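Local coordinates for uric acid degradation bifunctional protein PucL (Bacillus subtilis, PDB 6A4M) that catalyses the oxidation of urate by molecular oxygen and, as a bifunctional enzyme of uric acid degradation, probably also a later decarboxylation step, at residues V36-D40 against G109-F114; T83-H89 against D209-S213; M102-T108 against S142-R148; L252-L258 against T298-E302. One frame throughout, in Å; residues are numbered along the deposited sequence.

Contact 1: V36-D40 against G109-F114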
loop_
_atom_site.group_PDB
_atom_site.type_symbol
_atom_site.label_atom_id
_atom_site.label_comp_id
_atom_site.label_asym_id
_atom_site.label_seq_id
_atom_site.Cartn_x
_atom_site.Cartn_y
_atom_site.Cartn_z
ATOM N N VAL A 36 -0.916 -10.535 13.542
ATOM C CA VAL A 36 -2.146 -9.754 13.614
ATOM C C VAL A 36 -2.240 -8.861 12.372
ATOM O O VAL A 36 -1.272 -8.210 11.978
ATOM C CB VAL A 36 -2.256 -8.947 14.932
ATOM C CG1 VAL A 36 -1.049 -8.043 15.150
ATOM C CG2 VAL A 36 -3.554 -8.150 14.978
ATOM N N VAL A 37 -3.414 -8.884 11.752
ATOM C CA VAL A 37 -3.684 -8.179 10.511
ATOM C C VAL A 37 -5.004 -7.435 10.693
ATOM O O VAL A 37 -5.963 -7.987 11.236
ATOM C CB VAL A 37 -3.779 -9.169 9.328
ATOM C CG1 VAL A 37 -4.258 -8.480 8.052
ATOM C CG2 VAL A 37 -2.429 -9.840 9.099
ATOM N N GLY A 38 -5.036 -6.182 10.253
ATOM C CA GLY A 38 -6.241 -5.370 10.289
ATOM C C GLY A 38 -6.518 -4.842 8.900
ATOM O O GLY A 38 -5.592 -4.449 8.189
ATOM N N VAL A 39 -7.791 -4.840 8.514
ATOM C CA VAL A 39 -8.206 -4.305 7.227
ATOM C C VAL A 39 -9.537 -3.568 7.362
ATOM O O VAL A 39 -10.389 -3.929 8.179
ATOM C CB VAL A 39 -8.288 -5.405 6.142
ATOM C CG1 VAL A 39 -9.433 -6.379 6.411
ATOM C CG2 VAL A 39 -8.416 -4.789 4.752
ATOM N N ASP A 40 -9.693 -2.534 6.542
ATOM C CA ASP A 40 -10.881 -1.707 6.518
ATOM C C ASP A 40 -11.535 -1.861 5.151
ATOM O O ASP A 40 -11.059 -1.298 4.158
ATOM C CB ASP A 40 -10.488 -0.261 6.781
ATOM C CG ASP A 40 -11.620 0.539 7.316
ATOM O OD1 ASP A 40 -12.586 0.792 6.568
ATOM O OD2 ASP A 40 -11.545 0.901 8.501
ATOM N N GLY A 109 -9.771 -2.369 0.168
ATOM C CA GLY A 109 -9.199 -2.908 1.403
ATOM C C GLY A 109 -8.054 -2.047 1.890
ATOM O O GLY A 109 -6.987 -2.051 1.283
ATOM N N GLU A 110 -8.282 -1.316 2.982
ATOM C CA GLU A 110 -7.263 -0.450 3.594
ATOM C C GLU A 110 -6.592 -1.130 4.781
ATOM O O GLU A 110 -7.244 -1.408 5.784
ATOM C CB GLU A 110 -7.875 0.873 4.076
ATOM C CG GLU A 110 -7.634 2.064 3.163
ATOM C CD GLU A 110 -7.764 3.382 3.904
ATOM O OE1 GLU A 110 -6.876 3.683 4.735
ATOM O OE2 GLU A 110 -8.746 4.112 3.647
ATOM N N ASP A 111 -5.285 -1.356 4.672
ATOM C CA ASP A 111 -4.504 -2.004 5.723
ATOM C C ASP A 111 -4.448 -1.139 6.972
ATOM O O ASP A 111 -4.287 0.075 6.888
ATOM C CB ASP A 111 -3.082 -2.295 5.222
ATOM C CG ASP A 111 -2.213 -3.000 6.260
ATOM O OD1 ASP A 111 -2.718 -3.896 6.965
ATOM O OD2 ASP A 111 -1.013 -2.664 6.365
ATOM N N ILE A 112 -4.618 -1.777 8.124
ATOM C CA ILE A 112 -4.339 -1.166 9.415
ATOM C C ILE A 112 -2.993 -1.765 9.834
ATOM O O ILE A 112 -2.958 -2.887 10.342
ATOM C CB ILE A 112 -5.448 -1.461 10.447
ATOM C CG1 ILE A 112 -6.761 -0.803 10.006
ATOM C CG2 ILE A 112 -5.045 -0.954 11.829
ATOM C CD1 ILE A 112 -7.989 -1.316 10.724
ATOM N N PRO A 113 -1.880 -1.035 9.596
ATOM C CA PRO A 113 -0.566 -1.653 9.787
ATOM C C PRO A 113 -0.221 -1.876 11.256
ATOM O O PRO A 113 -0.452 -0.993 12.084
ATOM C CB PRO A 113 0.411 -0.653 9.146
ATOM C CG PRO A 113 -0.362 0.589 8.872
ATOM C CD PRO A 113 -1.769 0.414 9.355
ATOM N N PHE A 114 0.304 -3.061 11.561
ATOM C CA PHE A 114 0.785 -3.391 12.895
ATOM C C PHE A 114 2.289 -3.631 12.848
ATOM O O PHE A 114 2.770 -4.350 11.974
ATOM C CB PHE A 114 0.043 -4.607 13.446
ATOM C CG PHE A 114 -1.383 -4.316 13.811
ATOM C CD1 PHE A 114 -1.692 -3.703 15.020
ATOM C CD2 PHE A 114 -2.420 -4.636 12.940
ATOM C CE1 PHE A 114 -3.008 -3.422 15.358
ATOM C CE2 PHE A 114 -3.737 -4.359 13.275
ATOM C CZ PHE A 114 -4.032 -3.751 14.484
HETATM O O HOH W 1 -2.729 -5.236 9.098
#

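Contact 2: T83-H89 against D209-S213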
loop_
_atom_site.group_PDB
_atom_site.type_symbol
_atom_site.label_atom_id
_atom_site.label_comp_id
_atom_site.label_asym_id
_atom_site.label_seq_id
_atom_site.Cartn_x
_atom_site.Cartn_y
_atom_site.Cartn_z
ATOM N N THR A 83 -2.401 -12.490 1.871
ATOM C CA THR A 83 -2.464 -11.080 1.473
ATOM C C THR A 83 -3.881 -10.513 1.440
ATOM O O THR A 83 -4.851 -11.232 1.185
ATOM C CB THR A 83 -1.891 -10.887 0.059
ATOM O OG1 THR A 83 -2.655 -11.663 -0.875
ATOM C CG2 THR A 83 -0.426 -11.297 0.004
ATOM N N THR A 84 -3.971 -9.204 1.666
ATOM C CA THR A 84 -5.208 -8.442 1.480
ATOM C C THR A 84 -5.701 -8.496 0.027
ATOM O O THR A 84 -6.904 -8.558 -0.211
ATOM C CB THR A 84 -5.012 -6.972 1.916
ATOM O OG1 THR A 84 -4.681 -6.941 3.306
ATOM C CG2 THR A 84 -6.274 -6.138 1.690
ATOM N N GLU A 85 -4.773 -8.476 -0.928
ATOM C CA GLU A 85 -5.118 -8.580 -2.356
ATOM C C GLU A 85 -5.868 -9.880 -2.668
ATOM O O GLU A 85 -6.874 -9.869 -3.385
ATOM C CB GLU A 85 -3.862 -8.483 -3.235
ATOM C CG GLU A 85 -3.213 -7.100 -3.271
ATOM C CD GLU A 85 -2.104 -6.888 -2.242
ATOM O OE1 GLU A 85 -2.170 -7.461 -1.132
ATOM O OE2 GLU A 85 -1.159 -6.130 -2.546
ATOM N N GLY A 86 -5.370 -10.990 -2.120
ATOM C CA GLY A 86 -6.011 -12.297 -2.260
ATOM C C GLY A 86 -7.326 -12.410 -1.507
ATOM O O GLY A 86 -8.264 -13.045 -1.990
ATOM N N PHE A 87 -7.393 -11.798 -0.326
ATOM C CA PHE A 87 -8.637 -11.731 0.451
ATOM C C PHE A 87 -9.770 -11.049 -0.319
ATOM O O PHE A 87 -10.901 -11.524 -0.307
ATOM C CB PHE A 87 -8.409 -11.012 1.790
ATOM C CG PHE A 87 -9.678 -10.746 2.559
ATOM C CD1 PHE A 87 -10.529 -11.793 2.899
ATOM C CD2 PHE A 87 -10.027 -9.450 2.936
ATOM C CE1 PHE A 87 -11.702 -11.555 3.604
ATOM C CE2 PHE A 87 -11.198 -9.206 3.643
ATOM C CZ PHE A 87 -12.037 -10.261 3.978
ATOM N N LEU A 88 -9.463 -9.940 -0.981
ATOM C CA LEU A 88 -10.458 -9.227 -1.789
ATOM C C LEU A 88 -10.912 -10.070 -2.985
ATOM O O LEU A 88 -12.100 -10.113 -3.289
ATOM C CB LEU A 88 -9.913 -7.871 -2.267
ATOM C CG LEU A 88 -9.560 -6.830 -1.196
ATOM C CD1 LEU A 88 -9.125 -5.533 -1.864
ATOM C CD2 LEU A 88 -10.707 -6.578 -0.229
ATOM N N HIS A 89 -9.959 -10.731 -3.645
ATOM C CA HIS A 89 -10.241 -11.666 -4.746
ATOM C C HIS A 89 -11.151 -12.817 -4.306
ATOM O O HIS A 89 -12.107 -13.158 -5.005
ATOM C CB HIS A 89 -8.923 -12.203 -5.318
ATOM C CG HIS A 89 -9.090 -13.178 -6.442
ATOM N ND1 HIS A 89 -8.841 -14.525 -6.298
ATOM C CD2 HIS A 89 -9.462 -13.001 -7.730
ATOM C CE1 HIS A 89 -9.055 -15.136 -7.449
ATOM N NE2 HIS A 89 -9.432 -14.233 -8.335
ATOM N N ASP A 209 -0.568 -12.729 -9.853
ATOM C CA ASP A 209 0.676 -12.392 -9.140
ATOM C C ASP A 209 0.437 -11.497 -7.922
ATOM O O ASP A 209 1.260 -11.457 -7.007
ATOM C CB ASP A 209 1.671 -11.689 -10.072
ATOM C CG ASP A 209 2.120 -12.558 -11.236
ATOM O OD1 ASP A 209 1.701 -13.731 -11.335
ATOM O OD2 ASP A 209 2.908 -12.057 -12.063
ATOM N N SER A 210 -0.683 -10.772 -7.927
ATOM C CA SER A 210 -1.086 -9.912 -6.820
ATOM C C SER A 210 -1.427 -10.632 -5.507
ATOM O O SER A 210 -1.335 -10.016 -4.447
ATOM C CB SER A 210 -2.290 -9.064 -7.247
ATOM O OG SER A 210 -2.578 -8.070 -6.290
ATOM N N TYR A 211 -1.813 -11.909 -5.566
ATOM C CA TYR A 211 -2.324 -12.624 -4.373
ATOM C C TYR A 211 -1.240 -13.375 -3.584
ATOM O O TYR A 211 -1.531 -13.925 -2.518
ATOM C CB TYR A 211 -3.474 -13.584 -4.746
ATOM C CG TYR A 211 -4.408 -13.039 -5.812
ATOM C CD1 TYR A 211 -4.874 -11.720 -5.755
ATOM C CD2 TYR A 211 -4.816 -13.833 -6.886
ATOM C CE1 TYR A 211 -5.710 -11.211 -6.738
ATOM C CE2 TYR A 211 -5.659 -13.333 -7.869
ATOM C CZ TYR A 211 -6.100 -12.019 -7.793
ATOM O OH TYR A 211 -6.933 -11.506 -8.761
ATOM N N ALA A 212 -0.009 -13.397 -4.106
ATOM C CA ALA A 212 1.151 -14.004 -3.431
ATOM C C ALA A 212 1.022 -15.512 -3.168
ATOM O O ALA A 212 1.575 -16.023 -2.189
ATOM C CB ALA A 212 1.465 -13.259 -2.134
ATOM N N SER A 213 0.302 -16.218 -4.042
ATOM C CA SER A 213 0.212 -17.677 -3.957
ATOM C C SER A 213 1.571 -18.244 -4.359
ATOM O O SER A 213 2.122 -19.093 -3.658
ATOM C CB SER A 213 -0.908 -18.225 -4.845
ATOM O OG SER A 213 -1.275 -19.529 -4.431
#

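Contact 3: M102-T108 against S142-R148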
loop_
_atom_site.group_PDB
_atom_site.type_symbol
_atom_site.label_atom_id
_atom_site.label_comp_id
_atom_site.label_asym_id
_atom_site.label_seq_id
_atom_site.Cartn_x
_atom_site.Cartn_y
_atom_site.Cartn_z
ATOM N N MET A 102 -26.548 -9.846 -8.423
ATOM C CA MET A 102 -25.354 -9.004 -8.440
ATOM C C MET A 102 -24.561 -9.205 -9.732
ATOM O O MET A 102 -24.183 -10.330 -10.058
ATOM C CB MET A 102 -24.472 -9.354 -7.239
ATOM C CG MET A 102 -23.236 -8.489 -7.063
ATOM S SD MET A 102 -22.115 -9.184 -5.838
ATOM C CE MET A 102 -23.177 -9.240 -4.395
ATOM N N ASP A 103 -24.311 -8.108 -10.449
ATOM C CA ASP A 103 -23.527 -8.118 -11.694
ATOM C C ASP A 103 -22.117 -7.530 -11.533
ATOM O O ASP A 103 -21.169 -8.030 -12.141
ATOM C CB ASP A 103 -24.280 -7.356 -12.796
ATOM C CG ASP A 103 -25.649 -7.959 -13.104
ATOM O OD1 ASP A 103 -25.804 -9.197 -13.020
ATOM O OD2 ASP A 103 -26.575 -7.190 -13.434
ATOM N N THR A 104 -21.988 -6.472 -10.732
ATOM C CA THR A 104 -20.715 -5.784 -10.505
ATOM C C THR A 104 -20.393 -5.738 -9.009
ATOM O O THR A 104 -21.302 -5.706 -8.172
ATOM C CB THR A 104 -20.771 -4.338 -11.043
ATOM O OG1 THR A 104 -21.346 -4.333 -12.353
ATOM C CG2 THR A 104 -19.376 -3.719 -11.119
ATOM N N ILE A 105 -19.101 -5.744 -8.685
ATOM C CA ILE A 105 -18.634 -5.538 -7.311
ATOM C C ILE A 105 -17.302 -4.779 -7.299
ATOM O O ILE A 105 -16.387 -5.112 -8.050
ATOM C CB ILE A 105 -18.521 -6.869 -6.518
ATOM C CG1 ILE A 105 -18.148 -6.596 -5.052
ATOM C CG2 ILE A 105 -17.517 -7.825 -7.154
ATOM C CD1 ILE A 105 -18.405 -7.766 -4.125
ATOM N N THR A 106 -17.222 -3.749 -6.458
ATOM C CA THR A 106 -15.982 -3.015 -6.220
ATOM C C THR A 106 -15.628 -3.170 -4.747
ATOM O O THR A 106 -16.414 -2.786 -3.878
ATOM C CB THR A 106 -16.123 -1.514 -6.553
ATOM O OG1 THR A 106 -16.723 -1.358 -7.844
ATOM C CG2 THR A 106 -14.762 -0.823 -6.546
ATOM N N LEU A 107 -14.456 -3.745 -4.480
ATOM C CA LEU A 107 -13.948 -3.911 -3.121
ATOM C C LEU A 107 -12.709 -3.053 -2.904
ATOM O O LEU A 107 -11.820 -3.015 -3.753
ATOM C CB LEU A 107 -13.615 -5.375 -2.855
ATOM C CG LEU A 107 -14.834 -6.245 -2.557
ATOM C CD1 LEU A 107 -14.562 -7.700 -2.897
ATOM C CD2 LEU A 107 -15.262 -6.109 -1.103
ATOM N N THR A 108 -12.671 -2.375 -1.760
ATOM C CA THR A 108 -11.525 -1.587 -1.325
ATOM C C THR A 108 -11.074 -2.135 0.022
ATOM O O THR A 108 -11.904 -2.334 0.909
ATOM C CB THR A 108 -11.914 -0.110 -1.156
ATOM O OG1 THR A 108 -12.471 0.379 -2.383
ATOM C CG2 THR A 108 -10.715 0.745 -0.776
ATOM N N SER A 142 -5.638 -1.724 -1.268
ATOM C CA SER A 142 -5.899 -2.484 -2.491
ATOM C C SER A 142 -7.335 -2.270 -2.953
ATOM O O SER A 142 -8.261 -2.260 -2.141
ATOM C CB SER A 142 -5.636 -3.972 -2.263
ATOM O OG SER A 142 -4.270 -4.195 -1.963
ATOM N N VAL A 143 -7.500 -2.086 -4.261
ATOM C CA VAL A 143 -8.807 -1.981 -4.897
ATOM C C VAL A 143 -8.953 -3.129 -5.894
ATOM O O VAL A 143 -8.004 -3.474 -6.601
ATOM C CB VAL A 143 -8.975 -0.627 -5.622
ATOM C CG1 VAL A 143 -10.361 -0.509 -6.252
ATOM C CG2 VAL A 143 -8.719 0.516 -4.649
ATOM N N LEU A 144 -10.142 -3.721 -5.935
ATOM C CA LEU A 144 -10.458 -4.772 -6.892
ATOM C C LEU A 144 -11.869 -4.573 -7.411
ATOM O O LEU A 144 -12.806 -4.453 -6.620
ATOM C CB LEU A 144 -10.352 -6.145 -6.230
ATOM C CG LEU A 144 -10.621 -7.368 -7.114
ATOM C CD1 LEU A 144 -9.505 -7.561 -8.127
ATOM C CD2 LEU A 144 -10.771 -8.608 -6.260
ATOM N N LYS A 145 -12.010 -4.550 -8.736
ATOM C CA LYS A 145 -13.311 -4.457 -9.386
ATOM C C LYS A 145 -13.508 -5.682 -10.279
ATOM O O LYS A 145 -12.666 -5.961 -11.136
ATOM C CB LYS A 145 -13.419 -3.163 -10.198
ATOM C CG LYS A 145 -14.840 -2.636 -10.261
ATOM C CD LYS A 145 -15.120 -1.718 -11.442
ATOM C CE LYS A 145 -16.620 -1.473 -11.579
ATOM N NZ LYS A 145 -16.939 -0.219 -12.315
ATOM N N ALA A 146 -14.611 -6.404 -10.070
ATOM C CA ALA A 146 -14.922 -7.622 -10.823
ATOM C C ALA A 146 -16.351 -7.589 -11.369
ATOM O O ALA A 146 -17.265 -7.098 -10.703
ATOM C CB ALA A 146 -14.723 -8.844 -9.945
ATOM N N GLU A 147 -16.527 -8.122 -12.581
ATOM C CA GLU A 147 -17.820 -8.131 -13.280
ATOM C C GLU A 147 -18.233 -9.537 -13.701
ATOM O O GLU A 147 -17.401 -10.443 -13.793
ATOM C CB GLU A 147 -17.763 -7.231 -14.521
ATOM C CG GLU A 147 -17.993 -5.755 -14.229
ATOM C CD GLU A 147 -17.851 -4.866 -15.457
ATOM O OE1 GLU A 147 -18.132 -5.328 -16.588
ATOM O OE2 GLU A 147 -17.462 -3.689 -15.286
ATOM N N ARG A 148 -19.530 -9.695 -13.955
ATOM C CA ARG A 148 -20.095 -10.921 -14.513
ATOM C C ARG A 148 -20.195 -10.772 -16.035
ATOM O O ARG A 148 -20.929 -9.909 -16.523
ATOM C CB ARG A 148 -21.483 -11.175 -13.914
ATOM C CG ARG A 148 -22.082 -12.534 -14.246
ATOM C CD ARG A 148 -23.532 -12.629 -13.794
ATOM N NE ARG A 148 -23.695 -12.449 -12.349
ATOM C CZ ARG A 148 -23.380 -13.349 -11.412
ATOM N NH1 ARG A 148 -22.852 -14.533 -11.729
ATOM N NH2 ARG A 148 -23.589 -13.058 -10.128
#

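Contact 4: L252-L258 against T298-E302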
loop_
_atom_site.group_PDB
_atom_site.type_symbol
_atom_site.label_atom_id
_atom_site.label_comp_id
_atom_site.label_asym_id
_atom_site.label_seq_id
_atom_site.Cartn_x
_atom_site.Cartn_y
_atom_site.Cartn_z
ATOM N N LEU A 252 9.632 -0.397 -11.694
ATOM C CA LEU A 252 9.425 -1.215 -12.893
ATOM C C LEU A 252 10.640 -2.082 -13.223
ATOM O O LEU A 252 10.484 -3.238 -13.618
ATOM C CB LEU A 252 9.068 -0.344 -14.100
ATOM C CG LEU A 252 7.702 0.340 -14.045
ATOM C CD1 LEU A 252 7.581 1.350 -15.172
ATOM C CD2 LEU A 252 6.559 -0.664 -14.115
ATOM N N ALA A 253 11.837 -1.522 -13.057
ATOM C CA ALA A 253 13.084 -2.269 -13.253
ATOM C C ALA A 253 13.202 -3.434 -12.268
ATOM O O ALA A 253 13.534 -4.558 -12.658
ATOM C CB ALA A 253 14.288 -1.344 -13.115
ATOM N N ARG A 254 12.906 -3.156 -11.002
ATOM C CA ARG A 254 13.019 -4.153 -9.936
ATOM C C ARG A 254 11.875 -5.182 -9.953
ATOM O O ARG A 254 12.036 -6.289 -9.435
ATOM C CB ARG A 254 13.088 -3.451 -8.575
ATOM C CG ARG A 254 13.787 -4.240 -7.479
ATOM C CD ARG A 254 15.283 -4.454 -7.707
ATOM N NE ARG A 254 16.026 -3.231 -8.022
ATOM C CZ ARG A 254 17.354 -3.161 -8.149
ATOM N NH1 ARG A 254 18.128 -4.234 -7.959
ATOM N NH2 ARG A 254 17.923 -1.994 -8.450
ATOM N N PHE A 255 10.731 -4.815 -10.539
ATOM C CA PHE A 255 9.561 -5.695 -10.623
ATOM C C PHE A 255 9.016 -5.752 -12.058
ATOM O O PHE A 255 8.125 -4.977 -12.407
ATOM C CB PHE A 255 8.461 -5.231 -9.657
ATOM C CG PHE A 255 8.860 -5.287 -8.210
ATOM C CD1 PHE A 255 8.962 -6.508 -7.553
ATOM C CD2 PHE A 255 9.132 -4.119 -7.498
ATOM C CE1 PHE A 255 9.334 -6.567 -6.215
ATOM C CE2 PHE A 255 9.502 -4.172 -6.161
ATOM C CZ PHE A 255 9.603 -5.398 -5.518
ATOM N N PRO A 256 9.555 -6.665 -12.898
ATOM C CA PRO A 256 9.051 -6.803 -14.285
ATOM C C PRO A 256 7.599 -7.319 -14.422
ATOM O O PRO A 256 6.995 -7.154 -15.482
ATOM C CB PRO A 256 10.057 -7.766 -14.941
ATOM C CG PRO A 256 10.747 -8.454 -13.818
ATOM C CD PRO A 256 10.754 -7.495 -12.666
ATOM N N GLN A 257 7.072 -7.941 -13.366
ATOM C CA GLN A 257 5.626 -8.250 -13.225
ATOM C C GLN A 257 4.696 -7.060 -13.510
ATOM O O GLN A 257 3.607 -7.242 -14.062
ATOM C CB GLN A 257 5.273 -8.729 -11.801
ATOM C CG GLN A 257 6.150 -9.804 -11.169
ATOM C CD GLN A 257 7.033 -9.271 -10.048
ATOM O OE1 GLN A 257 6.840 -9.603 -8.879
ATOM N NE2 GLN A 257 7.998 -8.440 -10.400
ATOM N N LEU A 258 5.115 -5.860 -13.104
ATOM C CA LEU A 258 4.261 -4.670 -13.155
ATOM C C LEU A 258 4.206 -4.049 -14.550
ATOM O O LEU A 258 5.207 -4.011 -15.265
ATOM C CB LEU A 258 4.736 -3.625 -12.138
ATOM C CG LEU A 258 4.841 -4.099 -10.682
ATOM C CD1 LEU A 258 5.420 -3.004 -9.800
ATOM C CD2 LEU A 258 3.489 -4.562 -10.156
ATOM N N THR A 298 1.826 8.695 -14.224
ATOM C CA THR A 298 2.062 7.250 -14.246
ATOM C C THR A 298 3.236 6.937 -15.173
ATOM O O THR A 298 3.258 7.384 -16.317
ATOM C CB THR A 298 0.807 6.432 -14.660
ATOM O OG1 THR A 298 0.845 6.130 -16.059
ATOM C CG2 THR A 298 -0.497 7.174 -14.324
ATOM N N VAL A 299 4.207 6.184 -14.655
ATOM C CA VAL A 299 5.329 5.677 -15.438
ATOM C C VAL A 299 4.935 4.292 -15.947
ATOM O O VAL A 299 4.692 3.384 -15.151
ATOM C CB VAL A 299 6.618 5.577 -14.589
ATOM C CG1 VAL A 299 7.801 5.128 -15.444
ATOM C CG2 VAL A 299 6.925 6.912 -13.918
ATOM N N THR A 300 4.860 4.143 -17.270
ATOM C CA THR A 300 4.480 2.872 -17.904
ATOM C C THR A 300 5.717 2.038 -18.271
ATOM O O THR A 300 6.852 2.476 -18.061
ATOM C CB THR A 300 3.571 3.107 -19.137
ATOM O OG1 THR A 300 2.910 1.886 -19.483
ATOM C CG2 THR A 300 4.355 3.615 -20.348
ATOM N N ARG A 301 5.483 0.840 -18.812
ATOM C CA ARG A 301 6.562 -0.093 -19.182
ATOM C C ARG A 301 7.478 0.487 -20.264
ATOM O O ARG A 301 8.705 0.445 -20.132
ATOM C CB ARG A 301 5.988 -1.434 -19.663
ATOM C CG ARG A 301 6.971 -2.595 -19.572
ATOM C CD ARG A 301 7.090 -3.116 -18.144
ATOM N NE ARG A 301 8.478 -3.364 -17.752
ATOM C CZ ARG A 301 8.899 -3.580 -16.504
ATOM N NH1 ARG A 301 8.047 -3.604 -15.476
ATOM N NH2 ARG A 301 10.196 -3.782 -16.280
ATOM N N GLU A 302 6.868 1.017 -21.325
ATOM C CA GLU A 302 7.592 1.679 -22.421
ATOM C C GLU A 302 8.538 2.797 -21.961
ATOM O O GLU A 302 9.626 2.951 -22.521
ATOM C CB GLU A 302 6.601 2.241 -23.450
#

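Contact 1: V36-D40 against G109-F114
F114 spreads its ring beside V36 and G38, and over one ring face stands V36 CG2, 4.3 Å from the ring centroid in a CH-pi contact. The other methyl, V36 CG1, meets F114 CG at 4.0 Å, and the two side chains cross at about a right angle. F114 CG lies opposite its own carbonyl carbon (chi1 -71°), which turns the ring toward strand 36-45. G38, having no side chain, lets the edge of the ring come up to the backbone, with F114 CE2 3.8 Å from G38 N. Replacing F114 by alanine would probably cost V36 CG2 its CH-pi partner and open a gap beside G38, leaving V36 to F132. The two segments are antiparallel neighbours in the large sheet of the urate oxidase T-fold, paired here at 143° between their directions. I112 N bonds G38 O at 2.8 Å. The return bond is replaced by a water, which accepts from G38 N at 2.7 Å and lies close to both I112 O and D111 OD1. Beyond it the pairing is direct: D40 N bonds E110 O at 2.8 Å and E110 N bonds D40 O at 3.0 Å. There D40 CB and E110 CB sit 3.9 Å apart, on the same face of the sheet as I112. The D40 side chain also packs on N7 and F9 of strand 3-13, and F114 on F132 and R134 of strand 131-134.

Contact 2: T83-H89 against D209-S213
H89 and Y211 lay their rings over one another in an offset stack, centroids 4.2 Å apart and planes 20° from parallel, where the first turns of helix 84-98 meet the loop that follows strand 194-204. Helices packed on one side of an antiparallel sheet are the hallmark of the T-fold to which urate oxidases belong, and this contact joins such a helix to a loop of the Uricase family region. In the stack Y211 CE2 lies over the centre of the imidazole, while H89 CB stands over the tyrosine ring near its rim, 4.0 Å from the centroid in a CH-pi contact. H89 has CG anti to its backbone N (chi1 179°), which carries the imidazole over the face of the phenol ring. The same tyrosine runs past the helix backbone, its CD1 3.7 Å from G86 CA. The start of the helix is tied to the loop by T83, whose methyl CG2 rests on A212 CB at 3.5 Å. Its hydroxyl, T83 OG1, donates to Y211 O at 3.0 Å, approaching that oxygen from above its carbonyl plane. Next comes E85, whose CB and CG pass beside S210 O and OG. The E85 carboxylate bonds S160 OG with one oxygen and Y218 OH with the other, fixing the chain as it goes by the serine. Farther out, Q158 of strand 153-169 touches both S210 and Y211, and H93, a turn along the helix, meets the H89 ring. The T83 hydroxyl is itself positioned by its N-cap role, G86 N donating to T83 OG1 at 3.1 Å.

Contact 3: M102-T108 against S142-R148
R148 grips the carbonyl oxygen of M102 side-on with two nitrogens, NH2 at 2.8 Å and NE at 3.2 Å, the oxygen lying close to the guanidinium plane. The bend of the arginine at chi3 (-60°) turns the group back onto the loop that leads from helix 84-98 into strand 104-121. From there the segments run as an almost exactly antiparallel pair at 173°, part of the T-fold sheet. R148 N bonds D103 O; I105 with A146, and L107 with L144, then each exchange two backbone bonds, that from L107 N to L144 O being 2.8 Å. The tightly enclosed face carries I105, L107, L144 and A146, all buried, and here I105 CG2 meets A146 CB at 4.1 Å. Helix 84-98 closes over this face, with F95 on I105 and A92 on L107, while V41 and C43 of strand 36-45 touch L107. The reverse face, bearing T104, T106, K145 and E147, is the partly exposed, solvent side. There the long aliphatic chain of K145 passes T106 OG1, and its CE reaches T104 CG2 at 3.6 Å; T104 and E147 lie alongside each other, pointing the same way. In related urate oxidases the face away from the helices lines the tunnel of the assembled barrel, so this one may do the same. D103 OD1 stands 3.9 Å from R148 NE, a long salt bridge with the two flat groups nearly perpendicular. Since R148 NH2 also bonds L96 O, the arginine's charge is probably met chiefly by carbonyl oxygens from the helix end and the following loop.

Contact 4: L252-L258 against T298-E302
R301 sends its guanidinium into the turn that follows helix 240-254, where NH2 donates to L252 O at 2.7 Å and NH1 to L258 O at 2.9 Å. The arginine thereby spans a helix-to-strand connection of the T-fold, holding together the last turn of the helix and the start of strand 258-267 from the C-terminal side of V299. L258 O lies near the guanidinium plane, L252 O 20° out of it; NH2 reaches L252 O from well above that carbonyl's plane. NH1 also makes weak bonds to L252 O and to F255 O, the latter at 3.4 Å. L252 O belongs to the final helical turn and F255 is the first residue to leave helical geometry, so the positive group probably also gains from the negative end of the helix dipole. A leucine in place of R301 would probably leave L252 O and L258 O without these donors and the turn freer to shift. P256 O lies over one face of the guanidinium and L252 CB over the other, so the group is sandwiched as well as bonded. Bends at chi2 (78°) and chi3 (-136°) fold the arginine back toward the turn, and its CD passes L258 O at 3.6 Å. L252 and R301 slide past each other in opposite directions, bringing L252 CD2 to 3.6 Å from R301 NH1. Outward from the polar group the contact becomes apolar: L252 also packs on V261 of strand 258-267, and its CD1 meets V299 CG1 at 3.8 Å.

From the N terminus, strand 36-45 opens contact 1, helix 84-98 opens contact 2 and the start of strand 104-121 opens contact 3. Contact 1 closes first, farther along that same strand, so it crosses both of the others. Contact 3 closes at 142-148 and is nested inside the long loop that contact 2 completes at 209-213. Contacts 1 and 3 share strand 104-121, and G109 N probably bonds S142 O between them; helix 84-98 packs against both through T84, L88 and H89. Contact 4 follows in series, joining the end of helix 240-254 to the last strand of the same sheet, and touches contact 2 where Q257 meets D209.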